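Local coordinates for alanine dehydrogenase (Archaeoglobus fulgidus, PDB 1OMO), which catalyses the NAD-dependent oxidative deamination of L-alanine to pyruvate and, in reverse, the reductive amination of pyruvate, working as a homodimer, at residues L51-A56 / L64-S69; V81-I86 / D100-T105; G129-G134 / T193-R198; P200-E205 / Q224-E229. One frame throughout, in Å; residues are numbered along the deposited sequence.

Contact 1 (L51-A56 / L64-S69)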
# COMPACT_ATOMS: atom_id res chain seq x y z
N LEU A 51 -4.43 -8.12 5.62
CA LEU A 51 -3.18 -7.58 5.07
C LEU A 51 -3.26 -6.05 5.23
O LEU A 51 -4.34 -5.47 5.15
CB LEU A 51 -3.03 -7.96 3.59
CG LEU A 51 -2.26 -9.27 3.40
CD1 LEU A 51 -2.57 -9.91 2.06
CD2 LEU A 51 -0.78 -9.00 3.55
N ARG A 52 -2.12 -5.43 5.49
CA ARG A 52 -2.04 -3.99 5.70
C ARG A 52 -0.90 -3.41 4.91
O ARG A 52 0.17 -4.00 4.88
CB ARG A 52 -1.80 -3.68 7.17
CG ARG A 52 -2.84 -4.25 8.05
CD ARG A 52 -2.48 -4.15 9.52
NE ARG A 52 -3.32 -5.06 10.28
CZ ARG A 52 -3.24 -5.24 11.59
NH1 ARG A 52 -4.06 -6.10 12.19
NH2 ARG A 52 -2.35 -4.56 12.30
N ALA A 53 -1.13 -2.24 4.32
CA ALA A 53 -0.11 -1.52 3.55
C ALA A 53 0.31 -0.35 4.43
O ALA A 53 -0.54 0.43 4.90
CB ALA A 53 -0.71 -1.01 2.28
N MET A 54 1.61 -0.20 4.63
CA MET A 54 2.10 0.88 5.48
C MET A 54 3.21 1.66 4.76
O MET A 54 4.37 1.34 4.90
CB MET A 54 2.64 0.29 6.80
CG MET A 54 1.62 -0.58 7.55
SD MET A 54 2.21 -1.36 9.08
CE MET A 54 2.99 0.05 9.90
N PRO A 55 2.85 2.69 3.97
CA PRO A 55 3.87 3.47 3.24
C PRO A 55 4.38 4.66 4.03
O PRO A 55 3.66 5.21 4.84
CB PRO A 55 3.14 3.91 1.98
CG PRO A 55 1.76 4.16 2.51
CD PRO A 55 1.50 3.02 3.48
N ALA A 56 5.61 5.07 3.78
CA ALA A 56 6.19 6.22 4.46
C ALA A 56 7.41 6.80 3.75
O ALA A 56 8.12 6.10 3.05
CB ALA A 56 6.57 5.86 5.90
N LEU A 64 7.24 0.83 1.22
CA LEU A 64 5.92 0.35 1.60
C LEU A 64 6.02 -1.01 2.26
O LEU A 64 6.61 -1.92 1.69
CB LEU A 64 4.98 0.25 0.38
CG LEU A 64 3.61 -0.30 0.84
CD1 LEU A 64 2.50 0.43 0.15
CD2 LEU A 64 3.49 -1.80 0.59
N LYS A 65 5.46 -1.17 3.46
CA LYS A 65 5.49 -2.47 4.11
C LYS A 65 4.09 -3.07 3.89
O LYS A 65 3.07 -2.37 4.00
CB LYS A 65 5.77 -2.35 5.62
CG LYS A 65 6.18 -3.69 6.23
CD LYS A 65 6.42 -3.62 7.74
CE LYS A 65 5.10 -3.44 8.52
NZ LYS A 65 5.39 -3.41 9.97
N TRP A 66 4.07 -4.35 3.54
CA TRP A 66 2.83 -5.09 3.28
C TRP A 66 2.87 -6.32 4.22
O TRP A 66 3.61 -7.27 3.98
CB TRP A 66 2.81 -5.47 1.80
CG TRP A 66 1.62 -6.17 1.27
CD1 TRP A 66 1.63 -7.31 0.52
CD2 TRP A 66 0.25 -5.73 1.30
NE1 TRP A 66 0.37 -7.60 0.07
CE2 TRP A 66 -0.50 -6.65 0.54
CE3 TRP A 66 -0.41 -4.65 1.91
CZ2 TRP A 66 -1.90 -6.52 0.35
CZ3 TRP A 66 -1.80 -4.52 1.73
CH2 TRP A 66 -2.52 -5.46 0.96
N VAL A 67 2.14 -6.21 5.33
CA VAL A 67 2.06 -7.22 6.42
C VAL A 67 0.72 -7.90 6.53
O VAL A 67 -0.31 -7.26 6.35
CB VAL A 67 2.15 -6.59 7.81
CG1 VAL A 67 3.00 -7.42 8.68
CG2 VAL A 67 2.53 -5.14 7.71
N ASN A 68 0.73 -9.16 6.92
CA ASN A 68 -0.52 -9.89 7.09
C ASN A 68 -0.65 -10.40 8.54
O ASN A 68 0.32 -10.43 9.31
CB ASN A 68 -0.55 -11.09 6.19
CG ASN A 68 0.10 -12.26 6.83
OD1 ASN A 68 -0.57 -13.17 7.35
ND2 ASN A 68 1.42 -12.26 6.85
N SER A 69 -1.85 -10.86 8.89
CA SER A 69 -2.09 -11.37 10.22
C SER A 69 -3.12 -12.49 10.14
O SER A 69 -4.32 -12.23 10.13
CB SER A 69 -2.58 -10.24 11.12
OG SER A 69 -2.79 -10.70 12.43
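Leu51 lies across the indole of Trp66, with CB over one face of the six-membered ring, 3.9 Å from its centroid, and CD2 over the same ring system nearer the rim. The two side chains cross at about a right angle. At chi1 -177° the Trp66 indole swings over the neighbouring strand, CG trans to the backbone N, and its CE3 comes 3.7 Å from Ala53 CB. Leu64 CD1 continues this apolar face, resting against both Ala53 CB and Pro55 CB. Beyond it lies the second subunit, whose Leu64 packs on Ala53 and Trp66, while Asn88 of that subunit accepts the indole NE1 hydrogen bond. Were Trp66 replaced by alanine, Leu51 CB would probably lose the ring face beneath it and Asn88 of the second subunit its donor. The two segments are the arms of an antiparallel beta hairpin in the mixed sheet through which the dimer packs. Arg52 with Val67 and Met54 with Lys65 form its hydrogen-bonded pairs; Arg52 N meets Val67 O at 2.7 Å, whereas Lys65 N approaches Met54 O at 3.1 Å from well above the carbonyl plane. On the face carrying these four residues, Met54 and Lys65 run side by side; Met54 SD lies 3.6 Å from Lys65 CE, and Val67 CG2 touches the same sulfur. Lys65, inferred to be the catalytic proton donor/acceptor, bends at chi3 (71°) and carries NZ to Asp297 in a salt bridge and to Thr105 in a hydrogen bond. At the outer edge Arg52 extends its chain, and its NE pairs with Asp50.

Contact 2 (V81-I86 / D100-T105)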
# COMPACT_ATOMS: atom_id res chain seq x y z
N VAL A 81 2.40 -13.69 11.36
CA VAL A 81 2.76 -12.43 10.74
C VAL A 81 3.98 -12.60 9.84
O VAL A 81 5.02 -13.14 10.26
CB VAL A 81 3.11 -11.41 11.85
CG1 VAL A 81 3.42 -10.05 11.28
CG2 VAL A 81 1.96 -11.34 12.83
N MET A 82 3.85 -12.17 8.59
CA MET A 82 4.93 -12.19 7.62
C MET A 82 4.87 -10.79 7.02
O MET A 82 3.78 -10.23 6.82
CB MET A 82 4.70 -13.25 6.55
CG MET A 82 5.00 -14.69 6.99
SD MET A 82 4.30 -15.90 5.81
CE MET A 82 2.61 -15.86 6.37
N ALA A 83 6.02 -10.17 6.80
CA ALA A 83 6.01 -8.84 6.22
C ALA A 83 7.14 -8.64 5.23
O ALA A 83 8.24 -9.20 5.40
CB ALA A 83 6.05 -7.74 7.30
N LEU A 84 6.84 -7.85 4.20
CA LEU A 84 7.77 -7.52 3.15
C LEU A 84 7.78 -6.02 2.99
O LEU A 84 6.71 -5.39 2.97
CB LEU A 84 7.35 -8.13 1.82
CG LEU A 84 7.55 -9.61 1.61
CD1 LEU A 84 7.13 -9.98 0.16
CD2 LEU A 84 9.01 -9.97 1.90
N MET A 85 8.98 -5.48 2.84
CA MET A 85 9.21 -4.05 2.66
C MET A 85 9.87 -3.82 1.30
O MET A 85 10.86 -4.49 0.95
CB MET A 85 10.14 -3.51 3.76
CG MET A 85 10.85 -2.15 3.46
SD MET A 85 9.68 -0.77 3.28
CE MET A 85 9.38 -0.42 5.06
N ILE A 86 9.30 -2.90 0.54
CA ILE A 86 9.86 -2.50 -0.74
C ILE A 86 10.43 -1.11 -0.41
O ILE A 86 9.70 -0.21 0.02
CB ILE A 86 8.81 -2.38 -1.88
CG1 ILE A 86 8.12 -3.73 -2.15
CG2 ILE A 86 9.53 -1.88 -3.14
CD1 ILE A 86 6.88 -3.68 -3.06
N ASP A 100 12.76 -8.74 3.96
CA ASP A 100 11.89 -9.30 4.97
C ASP A 100 11.73 -8.18 5.98
O ASP A 100 12.71 -7.52 6.37
CB ASP A 100 12.54 -10.47 5.71
CG ASP A 100 11.81 -10.78 7.02
OD1 ASP A 100 10.61 -11.02 6.95
OD2 ASP A 100 12.41 -10.78 8.11
N ALA A 101 10.52 -7.93 6.41
CA ALA A 101 10.29 -6.93 7.44
C ALA A 101 9.63 -7.66 8.63
O ALA A 101 9.09 -7.02 9.54
CB ALA A 101 9.38 -5.80 6.92
N THR A 102 9.70 -9.00 8.64
CA THR A 102 9.05 -9.74 9.73
C THR A 102 9.82 -9.49 11.00
O THR A 102 9.28 -9.07 12.00
CB THR A 102 8.96 -11.27 9.45
OG1 THR A 102 8.19 -11.50 8.27
CG2 THR A 102 8.26 -12.00 10.64
N TYR A 103 11.11 -9.72 10.93
CA TYR A 103 11.94 -9.50 12.09
C TYR A 103 12.04 -8.03 12.49
O TYR A 103 11.97 -7.72 13.67
CB TYR A 103 13.32 -10.06 11.82
CG TYR A 103 14.35 -9.74 12.88
CD1 TYR A 103 15.32 -8.76 12.65
CD2 TYR A 103 14.41 -10.46 14.07
CE1 TYR A 103 16.33 -8.52 13.58
CE2 TYR A 103 15.40 -10.23 14.99
CZ TYR A 103 16.36 -9.25 14.74
OH TYR A 103 17.33 -9.00 15.67
N THR A 104 12.19 -7.13 11.52
CA THR A 104 12.35 -5.73 11.88
C THR A 104 11.09 -5.12 12.40
O THR A 104 11.13 -4.05 12.99
CB THR A 104 12.91 -4.84 10.70
OG1 THR A 104 12.11 -5.00 9.52
CG2 THR A 104 14.39 -5.20 10.42
N THR A 105 9.95 -5.76 12.17
CA THR A 105 8.70 -5.22 12.71
C THR A 105 8.75 -5.43 14.24
O THR A 105 8.40 -4.53 15.02
CB THR A 105 7.46 -5.94 12.09
OG1 THR A 105 7.34 -5.58 10.71
CG2 THR A 105 6.18 -5.60 12.84
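Ala83 O takes Ala101 N at 2.8 Å, almost straight at hydrogen but from above the carbonyl plane, and next to it Leu84 and Asp100 form an antiparallel non-hydrogen-bonded pair. This is the turn from the last residue of strand 95-100 into helix 102-120, with Ala101 at the N-cap position and Asp100 forming an Asx turn. The alanine side chains pack closely here: Ala101 CB sits against Ala83 CB at 3.9 Å and also touches Met85 CB on the same strand. Thr102 divides its branches: OG1 lies beside its own backbone N (chi1 -61°), where it accepts from Ala83 N at 2.9 Å, while CG2 reaches Val81 O at 3.5 Å. The same hydroxyl donates to Asp100 OD1, which fixes its rotation and links strand to turn through a single oxygen. Packing of Asp100 and Thr102 on Phe320 of the second subunit brings this turn into the dimer interface. On the helix side, Thr105 OG1 donates to Ala101 O at 2.6 Å, which probably orients the hydroxyl that faces the active-site lysine. The Asp100 carboxylate grips the helix start with both oxygens: OD2 meets Tyr103 N at 3.3 Å on the syn side, tilted out of the carboxylate plane, and OD1 uses its syn lone pair for the Thr102 hydroxyl while Thr102 N, 2.8 Å from OD1, approaches from above that plane.

Contact 3 (G129-G134 / T193-R198). With NAD (nicotinamide-adenine-dinucleotide), chain D.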
# COMPACT_ATOMS: atom_id res chain seq x y z
N GLY A 129 7.80 -5.10 35.04
CA GLY A 129 6.78 -6.13 34.95
C GLY A 129 6.32 -6.39 33.51
O GLY A 129 6.16 -5.46 32.70
N PHE A 130 6.13 -7.66 33.17
CA PHE A 130 5.68 -8.05 31.85
C PHE A 130 4.39 -8.87 31.90
O PHE A 130 4.32 -9.94 32.52
CB PHE A 130 6.77 -8.84 31.13
CG PHE A 130 8.00 -8.03 30.80
CD1 PHE A 130 8.93 -7.72 31.80
CD2 PHE A 130 8.23 -7.58 29.50
CE1 PHE A 130 10.08 -6.97 31.51
CE2 PHE A 130 9.38 -6.82 29.19
CZ PHE A 130 10.30 -6.52 30.20
N ILE A 131 3.35 -8.34 31.26
CA ILE A 131 2.09 -9.05 31.15
C ILE A 131 2.15 -9.55 29.71
O ILE A 131 1.95 -8.79 28.78
CB ILE A 131 0.89 -8.12 31.29
CG1 ILE A 131 0.97 -7.36 32.62
CG2 ILE A 131 -0.38 -8.92 31.23
CD1 ILE A 131 1.10 -8.28 33.83
N GLY A 132 2.44 -10.84 29.55
CA GLY A 132 2.58 -11.46 28.25
C GLY A 132 4.07 -11.72 28.07
O GLY A 132 4.88 -10.81 28.23
N CYS A 133 4.44 -12.96 27.77
CA CYS A 133 5.85 -13.29 27.63
C CYS A 133 6.16 -13.95 26.30
O CYS A 133 6.96 -14.89 26.24
CB CYS A 133 6.32 -14.19 28.80
SG CYS A 133 6.15 -13.44 30.47
N GLY A 134 5.49 -13.47 25.24
CA GLY A 134 5.73 -13.95 23.89
C GLY A 134 6.87 -13.15 23.22
O GLY A 134 7.61 -12.42 23.89
N THR A 193 2.74 -4.38 28.72
CA THR A 193 1.65 -5.31 28.39
C THR A 193 1.80 -5.71 26.93
O THR A 193 1.82 -4.89 26.05
CB THR A 193 0.28 -4.71 28.67
OG1 THR A 193 0.04 -3.65 27.76
CG2 THR A 193 0.20 -4.18 30.14
N THR A 194 1.87 -7.00 26.66
CA THR A 194 2.16 -7.46 25.33
C THR A 194 1.20 -8.55 24.82
O THR A 194 1.53 -9.33 23.91
CB THR A 194 3.64 -7.91 25.39
OG1 THR A 194 4.35 -7.44 24.25
CG2 THR A 194 3.76 -9.33 25.52
N THR A 195 -0.01 -8.58 25.37
CA THR A 195 -0.98 -9.61 25.00
C THR A 195 -1.93 -9.18 23.89
O THR A 195 -2.07 -7.99 23.62
CB THR A 195 -1.85 -10.05 26.21
OG1 THR A 195 -2.87 -9.07 26.43
CG2 THR A 195 -1.00 -10.15 27.48
N PRO A 196 -2.56 -10.15 23.22
CA PRO A 196 -3.52 -9.83 22.16
C PRO A 196 -4.92 -9.90 22.74
O PRO A 196 -5.89 -10.07 22.02
CB PRO A 196 -3.28 -10.93 21.13
CG PRO A 196 -2.97 -12.13 22.03
CD PRO A 196 -2.05 -11.52 23.09
N SER A 197 -5.04 -9.80 24.05
CA SER A 197 -6.37 -9.89 24.67
C SER A 197 -7.37 -8.87 24.14
O SER A 197 -7.00 -7.84 23.58
CB SER A 197 -6.24 -9.70 26.17
OG SER A 197 -7.52 -9.59 26.75
N ARG A 198 -8.66 -9.17 24.32
CA ARG A 198 -9.72 -8.26 23.91
C ARG A 198 -10.52 -7.79 25.13
O ARG A 198 -11.53 -7.12 25.00
CB ARG A 198 -10.64 -8.93 22.87
CG ARG A 198 -9.86 -9.54 21.68
CD ARG A 198 -10.76 -9.98 20.52
NE ARG A 198 -11.30 -8.82 19.80
CZ ARG A 198 -10.77 -8.32 18.70
NH1 ARG A 198 -11.33 -7.26 18.13
NH2 ARG A 198 -9.71 -8.90 18.13
PA NAD D . 2.82 -14.04 20.79
O1A NAD D . 1.62 -14.86 20.51
O2A NAD D . 4.21 -14.68 20.63
O5B NAD D . 2.90 -13.26 22.25
C5B NAD D . 1.69 -12.99 23.07
C4B NAD D . 1.90 -13.73 24.42
O4B NAD D . 0.67 -13.37 25.19
C3B NAD D . 1.84 -15.33 24.40
O3B NAD D . 3.05 -15.91 25.03
C2B NAD D . 0.53 -15.71 25.14
O2B NAD D . 0.43 -16.93 25.78
C1B NAD D . 0.33 -14.45 26.03
N9A NAD D . -1.03 -14.18 26.36
C8A NAD D . -2.20 -14.27 25.63
N7A NAD D . -3.27 -13.91 26.30
C5A NAD D . -2.88 -13.55 27.52
C6A NAD D . -3.62 -13.05 28.68
N6A NAD D . -4.92 -12.90 28.66
N1A NAD D . -2.84 -12.76 29.78
C2A NAD D . -1.50 -12.92 29.83
N3A NAD D . -0.74 -13.41 28.74
C4A NAD D . -1.48 -13.69 27.60
O3 NAD D . 2.94 -12.56 20.05
PN NAD D . 4.10 -11.32 20.00
O1N NAD D . 5.14 -11.62 21.04
O2N NAD D . 4.46 -11.05 18.55
O5D NAD D . 3.11 -10.08 20.58
C5D NAD D . 1.71 -10.18 19.87
C4D NAD D . 0.83 -9.01 20.17
O4D NAD D . 1.62 -7.75 19.79
C3D NAD D . -0.48 -8.92 19.34
O3D NAD D . -1.50 -8.16 20.01
C2D NAD D . 0.05 -8.24 18.07
O2D NAD D . -0.92 -7.92 17.13
C1D NAD D . 0.88 -7.03 18.71
N1N NAD D . 2.01 -6.40 17.96
C2N NAD D . 1.92 -4.94 17.94
C3N NAD D . 3.08 -4.28 17.40
C7N NAD D . 2.96 -2.64 17.37
O7N NAD D . 3.66 -2.01 16.53
N7N NAD D . 2.11 -2.05 18.26
C4N NAD D . 4.26 -4.91 16.93
C5N NAD D . 4.22 -6.36 17.02
C6N NAD D . 3.13 -7.08 17.52
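Thr193 pairs with Ile131 as the end of one parallel strand beside another, and their side chains run side by side, Thr193 CG2 lying 4.1 Å from Ile131 CG1. Thr194 then donates its amide N to Ile131 O at 2.8 Å, the carbonyl pointing almost straight at the nitrogen. Its methyl, CG2, presses on the peptide of Gly132, 3.3 Å from the carbonyl O; a side chain on Gly132 would clash with this methyl. In Thr195, CG2 stands beside the backbone N, with OG1 at chi1 79°, which places the methyl between Ile131 O and the adenine, 3.5 Å from N3A of NAD. Pro196 continues the wall of the pocket, its CA 3.4 Å from O3D of NAD and its CD against the adenine. Next to residues 194-196, Gly132 and Gly134 belong to a glycine-rich turn consistent with the GxGxxA motif of Rossmann domains, and a side chain on Gly134 would run into O5B of NAD. The turn leads from strand 127-131 into helix 135-147, on which Thr194 packs through Gln136 and Ala137, while strand 127-131 itself lies between strands 152-156 and 190-193 of the parallel sheet.

Contact 4 (P200-E205 / Q224-E229). With NA (sodium ion), chain C; NAD (nicotinamide-adenine-dinucleotide), chain D.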
# COMPACT_ATOMS: atom_id res chain seq x y z
N PRO A 200 -9.78 -6.51 29.51
CA PRO A 200 -8.74 -6.10 30.46
C PRO A 200 -7.96 -7.24 31.11
O PRO A 200 -8.54 -8.20 31.60
CB PRO A 200 -9.51 -5.27 31.49
CG PRO A 200 -10.63 -4.66 30.63
CD PRO A 200 -11.06 -5.84 29.79
N VAL A 201 -6.65 -7.11 31.09
CA VAL A 201 -5.77 -8.09 31.71
C VAL A 201 -5.07 -7.46 32.93
O VAL A 201 -4.44 -8.15 33.73
CB VAL A 201 -4.71 -8.58 30.72
CG1 VAL A 201 -3.56 -9.17 31.49
CG2 VAL A 201 -5.32 -9.64 29.77
N VAL A 202 -5.18 -6.15 33.07
CA VAL A 202 -4.56 -5.46 34.19
C VAL A 202 -5.63 -4.64 34.88
O VAL A 202 -6.34 -3.86 34.24
CB VAL A 202 -3.40 -4.51 33.71
CG1 VAL A 202 -2.87 -3.67 34.88
CG2 VAL A 202 -2.28 -5.34 33.15
N LYS A 203 -5.74 -4.80 36.19
CA LYS A 203 -6.73 -4.05 36.96
C LYS A 203 -6.18 -2.73 37.45
O LYS A 203 -5.01 -2.64 37.79
CB LYS A 203 -7.20 -4.89 38.16
CG LYS A 203 -8.19 -5.96 37.77
CD LYS A 203 -8.65 -6.88 38.93
CE LYS A 203 -9.83 -7.74 38.44
NZ LYS A 203 -10.20 -8.94 39.27
N ALA A 204 -7.01 -1.70 37.48
CA ALA A 204 -6.55 -0.39 37.95
C ALA A 204 -5.97 -0.45 39.35
O ALA A 204 -4.88 0.05 39.60
CB ALA A 204 -7.69 0.64 37.89
N GLU A 205 -6.67 -1.09 40.27
CA GLU A 205 -6.17 -1.15 41.64
C GLU A 205 -4.82 -1.84 41.76
O GLU A 205 -4.18 -1.77 42.79
CB GLU A 205 -7.20 -1.82 42.57
CG GLU A 205 -7.21 -3.34 42.50
CD GLU A 205 -8.61 -3.93 42.55
OE1 GLU A 205 -9.47 -3.49 41.75
OE2 GLU A 205 -8.84 -4.84 43.38
N GLN A 224 -7.86 -4.67 23.53
CA GLN A 224 -7.79 -3.85 24.74
C GLN A 224 -7.16 -4.62 25.90
O GLN A 224 -7.65 -5.69 26.26
CB GLN A 224 -9.20 -3.45 25.12
CG GLN A 224 -9.34 -2.84 26.52
CD GLN A 224 -10.80 -2.78 26.97
OE1 GLN A 224 -11.46 -3.82 27.10
NE2 GLN A 224 -11.30 -1.59 27.19
N GLU A 225 -6.10 -4.09 26.52
CA GLU A 225 -5.46 -4.79 27.64
C GLU A 225 -5.60 -4.15 29.02
O GLU A 225 -5.35 -4.80 30.05
CB GLU A 225 -3.96 -4.96 27.41
CG GLU A 225 -3.56 -5.56 26.10
CD GLU A 225 -2.04 -5.65 25.99
OE1 GLU A 225 -1.41 -4.68 25.53
OE2 GLU A 225 -1.48 -6.68 26.39
N LEU A 226 -6.00 -2.88 29.03
CA LEU A 226 -6.08 -2.15 30.29
C LEU A 226 -7.44 -1.78 30.76
O LEU A 226 -8.29 -1.37 29.97
CB LEU A 226 -5.24 -0.87 30.19
CG LEU A 226 -3.78 -0.88 30.66
CD1 LEU A 226 -3.07 -2.12 30.24
CD2 LEU A 226 -3.07 0.35 30.14
N ASP A 227 -7.63 -1.95 32.07
CA ASP A 227 -8.84 -1.57 32.78
C ASP A 227 -8.96 -0.14 32.32
O ASP A 227 -8.00 0.61 32.42
CB ASP A 227 -8.57 -1.56 34.32
CG ASP A 227 -9.82 -1.21 35.17
OD1 ASP A 227 -10.77 -0.59 34.66
OD2 ASP A 227 -9.84 -1.55 36.37
N VAL A 228 -10.11 0.26 31.83
CA VAL A 228 -10.28 1.63 31.38
C VAL A 228 -10.02 2.65 32.51
O VAL A 228 -9.61 3.78 32.25
CB VAL A 228 -11.67 1.82 30.77
CG1 VAL A 228 -11.93 3.25 30.50
CG2 VAL A 228 -11.75 1.06 29.45
N GLU A 229 -10.23 2.26 33.77
CA GLU A 229 -10.01 3.20 34.88
C GLU A 229 -8.53 3.64 34.95
O GLU A 229 -8.22 4.66 35.55
CB GLU A 229 -10.42 2.59 36.23
CG GLU A 229 -11.95 2.42 36.45
CD GLU A 229 -12.71 3.75 36.56
OE1 GLU A 229 -12.18 4.69 37.19
OE2 GLU A 229 -13.85 3.85 36.04
NA NA C . -2.28 -2.64 24.57
PA NAD D . 2.82 -14.04 20.79
O1A NAD D . 1.62 -14.86 20.51
O2A NAD D . 4.21 -14.68 20.63
O5B NAD D . 2.90 -13.26 22.25
C5B NAD D . 1.69 -12.99 23.07
C4B NAD D . 1.90 -13.73 24.42
O4B NAD D . 0.67 -13.37 25.19
C3B NAD D . 1.84 -15.33 24.40
O3B NAD D . 3.05 -15.91 25.03
C2B NAD D . 0.53 -15.71 25.14
O2B NAD D . 0.43 -16.93 25.78
C1B NAD D . 0.33 -14.45 26.03
N9A NAD D . -1.03 -14.18 26.36
C8A NAD D . -2.20 -14.27 25.63
N7A NAD D . -3.27 -13.91 26.30
C5A NAD D . -2.88 -13.55 27.52
C6A NAD D . -3.62 -13.05 28.68
N6A NAD D . -4.92 -12.90 28.66
N1A NAD D . -2.84 -12.76 29.78
C2A NAD D . -1.50 -12.92 29.83
N3A NAD D . -0.74 -13.41 28.74
C4A NAD D . -1.48 -13.69 27.60
O3 NAD D . 2.94 -12.56 20.05
PN NAD D . 4.10 -11.32 20.00
O1N NAD D . 5.14 -11.62 21.04
O2N NAD D . 4.46 -11.05 18.55
O5D NAD D . 3.11 -10.08 20.58
C5D NAD D . 1.71 -10.18 19.87
C4D NAD D . 0.83 -9.01 20.17
O4D NAD D . 1.62 -7.75 19.79
C3D NAD D . -0.48 -8.92 19.34
O3D NAD D . -1.50 -8.16 20.01
C2D NAD D . 0.05 -8.24 18.07
O2D NAD D . -0.92 -7.92 17.13
C1D NAD D . 0.88 -7.03 18.71
N1N NAD D . 2.01 -6.40 17.96
C2N NAD D . 1.92 -4.94 17.94
C3N NAD D . 3.08 -4.28 17.40
C7N NAD D . 2.96 -2.64 17.37
O7N NAD D . 3.66 -2.01 16.53
N7N NAD D . 2.11 -2.05 18.26
C4N NAD D . 4.26 -4.91 16.93
C5N NAD D . 4.22 -6.36 17.02
C6N NAD D . 3.13 -7.08 17.52
O HOH W 1 -9.37 -2.02 39.28
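Asp227 sends its carboxylate to the amide of Ala204 by setting CG opposite its own N (chi1 -178°), while an extended chain beyond CG carries Glu225 OE1 to the sodium ion, 2.4 Å away. Asp227 is the N-cap of the short helix 228-232, and the two loops meet on the Rossmann domain beside the NAD pocket. Asp227 OD2 accepts from Ala204 N at 3.0 Å on the anti side, somewhat out of the carboxylate plane, and OD1 takes the amide of Glu229 from above that plane as the capping bond. With an asparagine in its place one carboxylate oxygen becomes an NH2, and either the Ala204 amide or the helix start would probably be left without its acceptor. Backbones join too: Val201 N reaches Glu225 O at 2.8 Å, Val202 N makes a weak bond to the same oxygen, and Asp227 N returns to Val202 O. Pro200 lies obliquely over Gln224, its CD 3.4 Å from OE1, and Ala204 CB fits against Glu229 CB. Val201 turns CG2 toward the adenine amine of NAD, 3.5 Å from N6A. Glu249 also binds the sodium, Ala218 belongs to the site, and Glu225 OE2 accepts from Thr195 N. A water donates to Glu205 OE1 and to Asp227 OD2, 3.0 Å from the latter, bridging two carboxylates.

Overall arrangement
The four contacts fall into two pairs. Contacts 1 and 2, with centres 9 Å apart, share the mixed sheet of the dimer-forming domain, where strands 61-69 and 83-88 are neighbours: Trp66 N lies 2.9 Å from Leu84 O, and both contacts touch the second subunit. They flank Lys65, the inferred proton donor/acceptor, and Thr105 of contact 2 lies about 5 Å from NAD. Contacts 3 and 4, with centres 12 Å apart, both meet NAD in the Rossmann domain, joined by Glu225 and by Ile131 packing on Val201. Between the pairs, contacts 1 and 3 have centres 23 Å and nearest atoms about 9 Å apart; contacts 2 and 4 lie on opposite sides of the chain's centre.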